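Local coordinates for protein B-agarase (Agarivorans gilvus, PDB 5Z6P) that is a glycoside hydrolase of family 50 with agarase activity, an enzyme that breaks down the polysaccharide agarose, at residues A[97-102]-A[204-209]; A[133-138]-A[167-172]; A[474-479]-A[536-541]. One frame throughout, in Å; residues are numbered along the deposited sequence.

Interaction 1: residues A[97-102]-A[204-209]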
loop_
_atom_site.group_PDB
_atom_site.type_symbol
_atom_site.label_atom_id
_atom_site.label_comp_id
_atom_site.label_asym_id
_atom_site.label_seq_id
_atom_site.Cartn_x
_atom_site.Cartn_y
_atom_site.Cartn_z
ATOM N N PHE A 97 18.692 14.561 13.037
ATOM C CA PHE A 97 19.664 14.515 11.963
ATOM C C PHE A 97 19.079 15.356 10.824
ATOM O O PHE A 97 17.921 15.191 10.459
ATOM C CB PHE A 97 19.946 13.076 11.526
ATOM C CG PHE A 97 20.732 12.977 10.257
ATOM C CD1 PHE A 97 22.096 13.200 10.253
ATOM C CD2 PHE A 97 20.103 12.678 9.060
ATOM C CE1 PHE A 97 22.823 13.119 9.074
ATOM C CE2 PHE A 97 20.825 12.598 7.876
ATOM C CZ PHE A 97 22.184 12.818 7.886
ATOM N N ALA A 98 19.864 16.282 10.290
ATOM C CA ALA A 98 19.343 17.230 9.320
ATOM C C ALA A 98 20.317 17.492 8.173
ATOM O O ALA A 98 21.518 17.278 8.295
ATOM C CB ALA A 98 18.994 18.525 10.004
ATOM N N PHE A 99 19.773 17.945 7.053
ATOM C CA PHE A 99 20.581 18.397 5.930
ATOM C C PHE A 99 19.719 19.249 5.016
ATOM O O PHE A 99 18.495 19.226 5.099
ATOM C CB PHE A 99 21.176 17.216 5.155
ATOM C CG PHE A 99 20.150 16.268 4.598
ATOM C CD1 PHE A 99 19.704 15.194 5.349
ATOM C CD2 PHE A 99 19.640 16.444 3.325
ATOM C CE1 PHE A 99 18.767 14.320 4.844
ATOM C CE2 PHE A 99 18.709 15.569 2.815
ATOM C CZ PHE A 99 18.266 14.516 3.584
ATOM N N ASP A 100 20.359 20.000 4.139
ATOM C CA ASP A 100 19.615 20.803 3.184
ATOM C C ASP A 100 19.695 20.135 1.834
ATOM O O ASP A 100 20.678 19.468 1.547
ATOM C CB ASP A 100 20.160 22.228 3.124
ATOM C CG ASP A 100 19.938 22.987 4.416
ATOM O OD1 ASP A 100 19.097 22.549 5.230
ATOM O OD2 ASP A 100 20.602 24.020 4.616
ATOM N N ALA A 101 18.666 20.312 1.013
ATOM C CA ALA A 101 18.638 19.698 -0.303
ATOM C C ALA A 101 17.890 20.542 -1.330
ATOM O O ALA A 101 16.866 21.140 -1.015
ATOM C CB ALA A 101 18.013 18.321 -0.214
ATOM N N ARG A 102 18.422 20.571 -2.551
ATOM C CA ARG A 102 17.748 21.114 -3.727
ATOM C C ARG A 102 17.668 20.045 -4.799
ATOM O O ARG A 102 18.598 19.286 -4.959
ATOM C CB ARG A 102 18.494 22.313 -4.300
ATOM C CG ARG A 102 18.428 23.551 -3.482
ATOM C CD ARG A 102 18.571 24.753 -4.385
ATOM N NE ARG A 102 19.960 25.037 -4.711
ATOM C CZ ARG A 102 20.390 25.407 -5.912
ATOM N NH1 ARG A 102 19.547 25.515 -6.927
ATOM N NH2 ARG A 102 21.670 25.659 -6.097
ATOM N N SER A 204 23.855 19.557 1.162
ATOM C CA SER A 204 24.787 20.389 1.900
ATOM C C SER A 204 24.323 20.439 3.368
ATOM O O SER A 204 23.213 20.053 3.701
ATOM C CB SER A 204 24.864 21.803 1.263
ATOM O OG SER A 204 23.628 22.468 1.464
ATOM N N ASN A 205 25.201 20.913 4.238
ATOM C CA ASN A 205 24.816 21.328 5.566
ATOM C C ASN A 205 24.266 20.218 6.450
ATOM O O ASN A 205 23.375 20.436 7.264
ATOM C CB ASN A 205 23.812 22.444 5.389
ATOM C CG ASN A 205 24.394 23.695 4.713
ATOM O OD1 ASN A 205 24.081 24.787 5.201
ATOM N ND2 ASN A 205 25.453 23.543 3.887
ATOM N N PHE A 206 24.893 19.056 6.340
ATOM C CA PHE A 206 24.664 17.963 7.267
ATOM C C PHE A 206 25.048 18.412 8.665
ATOM O O PHE A 206 26.101 19.009 8.868
ATOM C CB PHE A 206 25.455 16.694 6.878
ATOM C CG PHE A 206 24.982 16.043 5.611
ATOM C CD1 PHE A 206 25.495 16.440 4.394
ATOM C CD2 PHE A 206 24.020 15.050 5.637
ATOM C CE1 PHE A 206 25.072 15.864 3.229
ATOM C CE2 PHE A 206 23.588 14.471 4.459
ATOM C CZ PHE A 206 24.123 14.880 3.260
ATOM N N ARG A 207 24.179 18.098 9.621
ATOM C CA ARG A 207 24.271 18.616 10.971
ATOM C C ARG A 207 23.384 17.840 11.919
ATOM O O ARG A 207 22.477 17.127 11.490
ATOM C CB ARG A 207 23.863 20.084 10.994
ATOM C CG ARG A 207 22.403 20.310 10.646
ATOM C CD ARG A 207 22.184 21.699 10.114
ATOM N NE ARG A 207 20.782 22.017 9.900
ATOM C CZ ARG A 207 20.196 22.077 8.708
ATOM N NH1 ARG A 207 20.889 21.832 7.616
ATOM N NH2 ARG A 207 18.915 22.388 8.608
ATOM N N LEU A 208 23.658 17.990 13.212
ATOM C CA LEU A 208 22.723 17.604 14.252
ATOM C C LEU A 208 22.047 18.882 14.724
ATOM O O LEU A 208 22.708 19.899 14.934
ATOM C CB LEU A 208 23.432 16.885 15.400
ATOM C CG LEU A 208 24.012 15.527 14.996
ATOM C CD1 LEU A 208 24.874 14.955 16.087
ATOM C CD2 LEU A 208 22.905 14.554 14.650
ATOM N N GLN A 209 20.728 18.840 14.850
ATOM C CA GLN A 209 19.974 20.030 15.193
ATOM C C GLN A 209 18.998 19.765 16.322
ATOM O O GLN A 209 18.222 18.817 16.272
ATOM C CB GLN A 209 19.231 20.558 13.968
ATOM C CG GLN A 209 18.530 21.874 14.203
ATOM C CD GLN A 209 18.486 22.731 12.958
ATOM O OE1 GLN A 209 19.489 22.889 12.258
ATOM N NE2 GLN A 209 17.324 23.304 12.679
#
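Asp100 OD1 is gripped by Arg207 and by Ser136 OG of the neighbouring strand 135-140. Arg207 NH1 donates to Asp100 OD1 at 3.1 Å as a salt bridge with an N-H...O angle of 158°, while the bond from NH2 is weak. OD1 lies at the guanidinium edge, near its plane, yet NH1 reaches it from above the carboxylate plane, the two planes standing 67° apart. Rotation of the guanidinium is fixed within its own strand: NH1 also donates to Asn205 O, and Arg207 NE to Gln209 OE1 at 2.8 Å. One guanidinium face receives the Ala98 methyl.

The backbones run antiparallel, with Ala98-Arg207 and Asp100-Ser204 as hydrogen-bonded pairs; the register slips by one residue between them, a beta bulge holding Asn205 (phi 64°). On the other face of the strands, Phe99 CB sits over the Phe206 ring, 3.9 Å from its centroid (CH-pi). The rings themselves are offset, with little overlap and centroids 5.3 Å apart, and Phe97 CZ meets the Phe206 edge 3.7 Å from CD2.

Strand 95-103 lies between strands 199-210 and 135-140 in the carbohydrate-binding-module-like domain; Ser136 also hydrogen-bonds Arg207 NH2, while Phe99 packs on Met111 and Ile113 of strand 109-117.

Interaction 2: residues A[133-138]-A[167-172]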
loop_
_atom_site.group_PDB
_atom_site.type_symbol
_atom_site.label_atom_id
_atom_site.label_comp_id
_atom_site.label_asym_id
_atom_site.label_seq_id
_atom_site.Cartn_x
_atom_site.Cartn_y
_atom_site.Cartn_z
ATOM N N LYS A 133 13.306 26.330 -4.473
ATOM C CA LYS A 133 14.149 26.860 -3.409
ATOM C C LYS A 133 14.743 25.745 -2.542
ATOM O O LYS A 133 14.260 24.614 -2.521
ATOM C CB LYS A 133 13.362 27.859 -2.546
ATOM C CG LYS A 133 12.021 27.357 -2.027
ATOM C CD LYS A 133 11.297 28.447 -1.241
ATOM C CE LYS A 133 9.882 28.040 -0.870
ATOM N NZ LYS A 133 9.844 26.791 -0.059
ATOM N N GLN A 134 15.834 26.061 -1.867
ATOM C CA GLN A 134 16.420 25.122 -0.938
ATOM C C GLN A 134 15.435 24.812 0.201
ATOM O O GLN A 134 14.773 25.699 0.724
ATOM C CB GLN A 134 17.738 25.692 -0.405
ATOM C CG GLN A 134 18.682 24.706 0.245
ATOM C CD GLN A 134 20.089 25.290 0.449
ATOM O OE1 GLN A 134 20.707 25.806 -0.484
ATOM N NE2 GLN A 134 20.587 25.217 1.679
ATOM N N GLN A 135 15.310 23.528 0.518
ATOM C CA GLN A 135 14.624 23.034 1.716
ATOM C C GLN A 135 15.563 22.588 2.824
ATOM O O GLN A 135 16.572 21.987 2.525
ATOM C CB GLN A 135 13.773 21.818 1.364
ATOM C CG GLN A 135 12.383 21.896 0.654
ATOM C CD GLN A 135 12.452 21.679 -0.852
ATOM O OE1 GLN A 135 12.365 22.654 -1.577
ATOM N NE2 GLN A 135 12.939 20.506 -1.277
ATOM N N SER A 136 15.178 22.763 4.083
ATOM C CA SER A 136 15.848 22.072 5.192
ATOM C C SER A 136 15.035 20.860 5.613
ATOM O O SER A 136 13.828 20.958 5.747
ATOM C CB SER A 136 16.054 22.983 6.405
ATOM O OG SER A 136 17.207 23.785 6.245
ATOM N N PHE A 137 15.692 19.722 5.823
ATOM C CA PHE A 137 15.001 18.495 6.197
ATOM C C PHE A 137 15.488 17.988 7.544
ATOM O O PHE A 137 16.669 18.023 7.829
ATOM C CB PHE A 137 15.181 17.420 5.122
ATOM C CG PHE A 137 14.586 17.793 3.799
ATOM C CD1 PHE A 137 13.246 17.591 3.554
ATOM C CD2 PHE A 137 15.359 18.383 2.815
ATOM C CE1 PHE A 137 12.689 17.950 2.359
ATOM C CE2 PHE A 137 14.813 18.728 1.619
ATOM C CZ PHE A 137 13.467 18.515 1.387
ATOM N N MET A 138 14.557 17.531 8.375
ATOM C CA MET A 138 14.863 17.091 9.730
ATOM C C MET A 138 14.326 15.690 9.978
ATOM O O MET A 138 13.158 15.413 9.712
ATOM C CB MET A 138 14.263 18.045 10.757
ATOM C CG MET A 138 14.598 19.512 10.552
ATOM S SD MET A 138 15.913 20.058 11.653
ATOM C CE MET A 138 15.055 20.231 13.224
ATOM N N LYS A 167 9.317 25.834 7.951
ATOM C CA LYS A 167 10.205 25.974 6.799
ATOM C C LYS A 167 11.167 24.795 6.749
ATOM O O LYS A 167 11.531 24.340 5.657
ATOM C CB LYS A 167 10.962 27.304 6.828
ATOM C CG LYS A 167 11.713 27.604 5.520
ATOM C CD LYS A 167 11.022 28.672 4.657
ATOM C CE LYS A 167 11.371 28.529 3.177
ATOM N NZ LYS A 167 11.009 29.726 2.372
ATOM N N ASP A 168 11.559 24.294 7.917
ATOM C CA ASP A 168 12.179 22.984 7.977
ATOM C C ASP A 168 11.097 21.936 7.674
ATOM O O ASP A 168 10.023 21.981 8.248
ATOM C CB ASP A 168 12.792 22.722 9.348
ATOM C CG ASP A 168 13.931 23.686 9.697
ATOM O OD1 ASP A 168 14.552 24.286 8.777
ATOM O OD2 ASP A 168 14.219 23.830 10.914
ATOM N N VAL A 169 11.386 20.997 6.783
ATOM C CA VAL A 169 10.535 19.848 6.552
ATOM C C VAL A 169 10.922 18.751 7.525
ATOM O O VAL A 169 12.085 18.337 7.562
ATOM C CB VAL A 169 10.672 19.314 5.120
ATOM C CG1 VAL A 169 9.857 17.989 4.960
ATOM C CG2 VAL A 169 10.201 20.341 4.120
ATOM N N TYR A 170 9.959 18.290 8.314
ATOM C CA TYR A 170 10.170 17.146 9.180
ATOM C C TYR A 170 9.855 15.851 8.431
ATOM O O TYR A 170 8.743 15.652 7.969
ATOM C CB TYR A 170 9.325 17.289 10.439
ATOM C CG TYR A 170 10.022 18.063 11.541
ATOM C CD1 TYR A 170 10.070 19.446 11.528
ATOM C CD2 TYR A 170 10.663 17.400 12.569
ATOM C CE1 TYR A 170 10.721 20.143 12.512
ATOM C CE2 TYR A 170 11.314 18.092 13.560
ATOM C CZ TYR A 170 11.342 19.472 13.524
ATOM O OH TYR A 170 11.985 20.214 14.502
ATOM N N ALA A 171 10.864 15.001 8.279
ATOM C CA ALA A 171 10.740 13.760 7.524
ATOM C C ALA A 171 9.617 12.884 8.068
ATOM O O ALA A 171 9.378 12.852 9.259
ATOM C CB ALA A 171 12.073 12.990 7.544
ATOM N N THR A 172 8.930 12.179 7.178
ATOM C CA THR A 172 7.807 11.331 7.564
ATOM C C THR A 172 8.270 9.949 7.982
ATOM O O THR A 172 8.916 9.265 7.197
ATOM C CB THR A 172 6.812 11.165 6.407
ATOM O OG1 THR A 172 6.343 12.442 5.983
ATOM C CG2 THR A 172 5.640 10.304 6.830
HETATM O O HOH W 1 11.363 13.822 11.325
#
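Met138 lays its CB over the centre of the Tyr170 ring, 4.1 Å from the centroid and only 10° off the ring normal, a CH-pi contact between two neighbours of a parallel beta pair. Strands 135-140 and 168-174 run side by side here in the carbohydrate-binding-module-like domain, their short segments at 35°. Bends at chi2 and chi3 of Met138 carry its thioether alongside the ring toward the hydroxyl end, where CE lies 3.3 Å from Tyr170 OH. SD stands obliquely to the same ring, 5.5 Å from its centroid, a Met-aromatic contact. Tyr170 OH has its polar partner in Ser211, and the ring also packs beside the disulfide-bonded Cys151 and Cys162.

The opposite face of the pair carries Phe137 and Val169, which point the same way: CD1 of the phenylalanine approaches Val169 CB at 3.5 Å. Ile127 and Ile129 of strand 122-129 also touch Phe137 and extend this apolar patch. At the solvent-facing end, the two lysine side chains reach toward each other tip to tip, with Lys133 NZ 4.0 Å from Lys167 NZ; two like charges this close would probably repel.

Backbone bonds give the evidence for the parallel register. Val169 N donates to Ser136 O, Met138 N to Val169 O, and Ala171 N to Met138 O, the last with an N-H...O angle of 168°. Met138 O accepts a second hydrogen bond, from a water 2.9 Å away that also donates to Ala171 O at 3.0 Å.

Interaction 3: residues A[474-479]-A[536-541]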
loop_
_atom_site.group_PDB
_atom_site.type_symbol
_atom_site.label_atom_id
_atom_site.label_comp_id
_atom_site.label_asym_id
_atom_site.label_seq_id
_atom_site.Cartn_x
_atom_site.Cartn_y
_atom_site.Cartn_z
ATOM N N ASP A 474 -3.701 -23.165 6.895
ATOM C CA ASP A 474 -3.177 -24.478 6.506
ATOM C C ASP A 474 -4.180 -25.094 5.545
ATOM O O ASP A 474 -5.208 -25.558 5.976
ATOM C CB ASP A 474 -2.975 -25.368 7.745
ATOM C CG ASP A 474 -2.213 -26.650 7.438
ATOM O OD1 ASP A 474 -2.319 -27.162 6.318
ATOM O OD2 ASP A 474 -1.506 -27.144 8.339
ATOM N N PRO A 475 -3.885 -25.075 4.235
ATOM C CA PRO A 475 -4.837 -25.548 3.230
ATOM C C PRO A 475 -5.031 -27.058 3.241
ATOM O O PRO A 475 -5.867 -27.520 2.502
ATOM C CB PRO A 475 -4.200 -25.105 1.900
ATOM C CG PRO A 475 -2.780 -25.067 2.159
ATOM C CD PRO A 475 -2.601 -24.695 3.629
ATOM N N PHE A 476 -4.284 -27.799 4.054
ATOM C CA PHE A 476 -4.502 -29.238 4.164
ATOM C C PHE A 476 -5.433 -29.581 5.325
ATOM O O PHE A 476 -5.736 -30.737 5.566
ATOM C CB PHE A 476 -3.175 -29.972 4.297
ATOM C CG PHE A 476 -2.300 -29.856 3.068
ATOM C CD1 PHE A 476 -2.529 -30.664 1.962
ATOM C CD2 PHE A 476 -1.270 -28.930 3.018
ATOM C CE1 PHE A 476 -1.731 -30.560 0.822
ATOM C CE2 PHE A 476 -0.462 -28.818 1.885
ATOM C CZ PHE A 476 -0.701 -29.631 0.783
ATOM N N ASP A 477 -5.905 -28.560 6.026
ATOM C CA ASP A 477 -6.975 -28.763 6.994
ATOM C C ASP A 477 -8.301 -28.712 6.247
ATOM O O ASP A 477 -8.630 -27.706 5.619
ATOM C CB ASP A 477 -6.918 -27.706 8.104
ATOM C CG ASP A 477 -8.075 -27.807 9.118
ATOM O OD1 ASP A 477 -9.058 -28.563 8.938
ATOM O OD2 ASP A 477 -7.981 -27.087 10.123
ATOM N N PRO A 478 -9.075 -29.798 6.330
ATOM C CA PRO A 478 -10.410 -29.852 5.727
ATOM C C PRO A 478 -11.259 -28.602 6.028
ATOM O O PRO A 478 -12.040 -28.188 5.176
ATOM C CB PRO A 478 -11.016 -31.098 6.357
ATOM C CG PRO A 478 -9.819 -31.979 6.612
ATOM C CD PRO A 478 -8.726 -31.053 7.020
ATOM N N ARG A 479 -11.087 -28.015 7.209
ATOM C CA ARG A 479 -11.845 -26.835 7.586
ATOM C C ARG A 479 -11.553 -25.641 6.655
ATOM O O ARG A 479 -12.439 -24.868 6.379
ATOM C CB ARG A 479 -11.572 -26.451 9.043
ATOM C CG ARG A 479 -12.274 -27.361 10.058
ATOM C CD ARG A 479 -11.973 -26.887 11.472
ATOM N NE ARG A 479 -10.564 -27.076 11.783
ATOM C CZ ARG A 479 -9.995 -26.709 12.924
ATOM N NH1 ARG A 479 -8.707 -26.926 13.119
ATOM N NH2 ARG A 479 -10.714 -26.124 13.872
ATOM N N CYS A 536 -0.472 -30.474 12.818
ATOM C CA CYS A 536 -0.135 -29.587 11.722
ATOM C C CYS A 536 -0.132 -30.351 10.399
ATOM O O CYS A 536 0.850 -30.994 10.074
ATOM C CB CYS A 536 1.230 -28.938 11.963
ATOM S SG CYS A 536 1.676 -27.733 10.775
ATOM N N PRO A 537 -1.243 -30.287 9.653
ATOM C CA PRO A 537 -1.369 -30.988 8.373
ATOM C C PRO A 537 -0.279 -30.606 7.360
ATOM O O PRO A 537 0.219 -31.488 6.685
ATOM C CB PRO A 537 -2.760 -30.561 7.870
ATOM C CG PRO A 537 -3.501 -30.159 9.092
ATOM C CD PRO A 537 -2.495 -29.628 10.053
ATOM N N THR A 538 0.066 -29.324 7.237
ATOM C CA THR A 538 1.125 -28.939 6.306
ATOM C C THR A 538 2.489 -29.575 6.675
ATOM O O THR A 538 3.224 -30.007 5.799
ATOM C CB THR A 538 1.255 -27.379 6.208
ATOM O OG1 THR A 538 0.141 -26.851 5.476
ATOM C CG2 THR A 538 2.521 -26.981 5.489
ATOM N N LYS A 539 2.819 -29.630 7.965
ATOM C CA LYS A 539 4.036 -30.311 8.403
ATOM C C LYS A 539 4.041 -31.779 7.954
ATOM O O LYS A 539 5.060 -32.275 7.480
ATOM C CB LYS A 539 4.197 -30.227 9.930
ATOM C CG LYS A 539 5.379 -31.013 10.475
ATOM C CD LYS A 539 6.671 -30.587 9.834
ATOM C CE LYS A 539 7.842 -31.444 10.266
ATOM N NZ LYS A 539 8.265 -31.199 11.680
ATOM N N ALA A 540 2.905 -32.465 8.103
ATOM C CA ALA A 540 2.793 -33.852 7.623
ATOM C C ALA A 540 3.118 -33.940 6.129
ATOM O O ALA A 540 3.860 -34.827 5.690
ATOM C CB ALA A 540 1.419 -34.400 7.886
ATOM N N VAL A 541 2.550 -33.011 5.359
ATOM C CA VAL A 541 2.821 -32.921 3.933
ATOM C C VAL A 541 4.318 -32.689 3.691
ATOM O O VAL A 541 4.898 -33.333 2.829
ATOM C CB VAL A 541 2.005 -31.784 3.256
ATOM C CG1 VAL A 541 2.448 -31.589 1.804
ATOM C CG2 VAL A 541 0.531 -32.097 3.319
#
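Asp474 and Thr538 run alongside each other, pointing opposite ways, which brings both carboxylate oxygens of the aspartate against the first turn of helix 537-550. OD2 of Asp474 uses its syn lone pair to accept from Thr538 N at 2.9 Å, with an N-H...O angle of 163°. Asp474 OD1 takes the threonine hydroxyl, Thr538 OG1, at 2.6 Å, from well above the carboxylate plane. From the opposite face of that plane Phe476 N reaches the same OD1, closing an Asx turn, so two bonds hold this oxygen and the whole carboxylate is fixed between its own turn and the helix. With CG anti to the backbone N of Asp474 (chi1 -170°), the group is extended toward the helix start, where Thr538 N and the positive end of the helix dipole would probably help stabilise its negative charge.

The Phe476 side chain lies roughly perpendicular to that of Val541. The CG2 methyl of the valine stands over the centre of the ring, 3.4 Å from the centroid and 3° off the normal, a CH-pi contact with almost no offset. Thr538 OG1 lies at the edge of this ring, near its plane and 3.5 Å from Phe476 CD2. Closer to the backbone, Phe476 CB packs on Pro537 CB at 3.6 Å.

Each segment leads into a capped helix: Asp477 OD1 accepts from Arg479 N at the start of helix 478-495, and Cys536 SG from Lys539 N at the start of helix 537-550. The contact thereby joins the N-terminal ends of these two helices in the beta-galactosidase-related part of the chain, with Phe594 of helix 581-609 touching Pro475 and Thr538, and Thr528 of helix 523-530 touching Cys536 and Thr538.

How the interactions relate
Interactions 1 and 2 belong together: their centres are 9 Å apart, and strands 95-103 and 135-140 are neighbours, joined by the backbone bond between Phe99 O and Phe137 N. In sequence, interaction 2 is nested inside the loop closed by interaction 1. Strand 95-103 pairs with both 199-210 and 135-140, and the latter with 168-174. Interaction 3 comes later in the chain and on the opposite side of its centre, with centres 54 Å from interaction 1 and 52 Å from interaction 2. It joins helix starts within the beta-galactosidase-related part of the chain, whereas the first two build the all-beta carbohydrate-binding-module-like region, consistent with a multidomain enzyme.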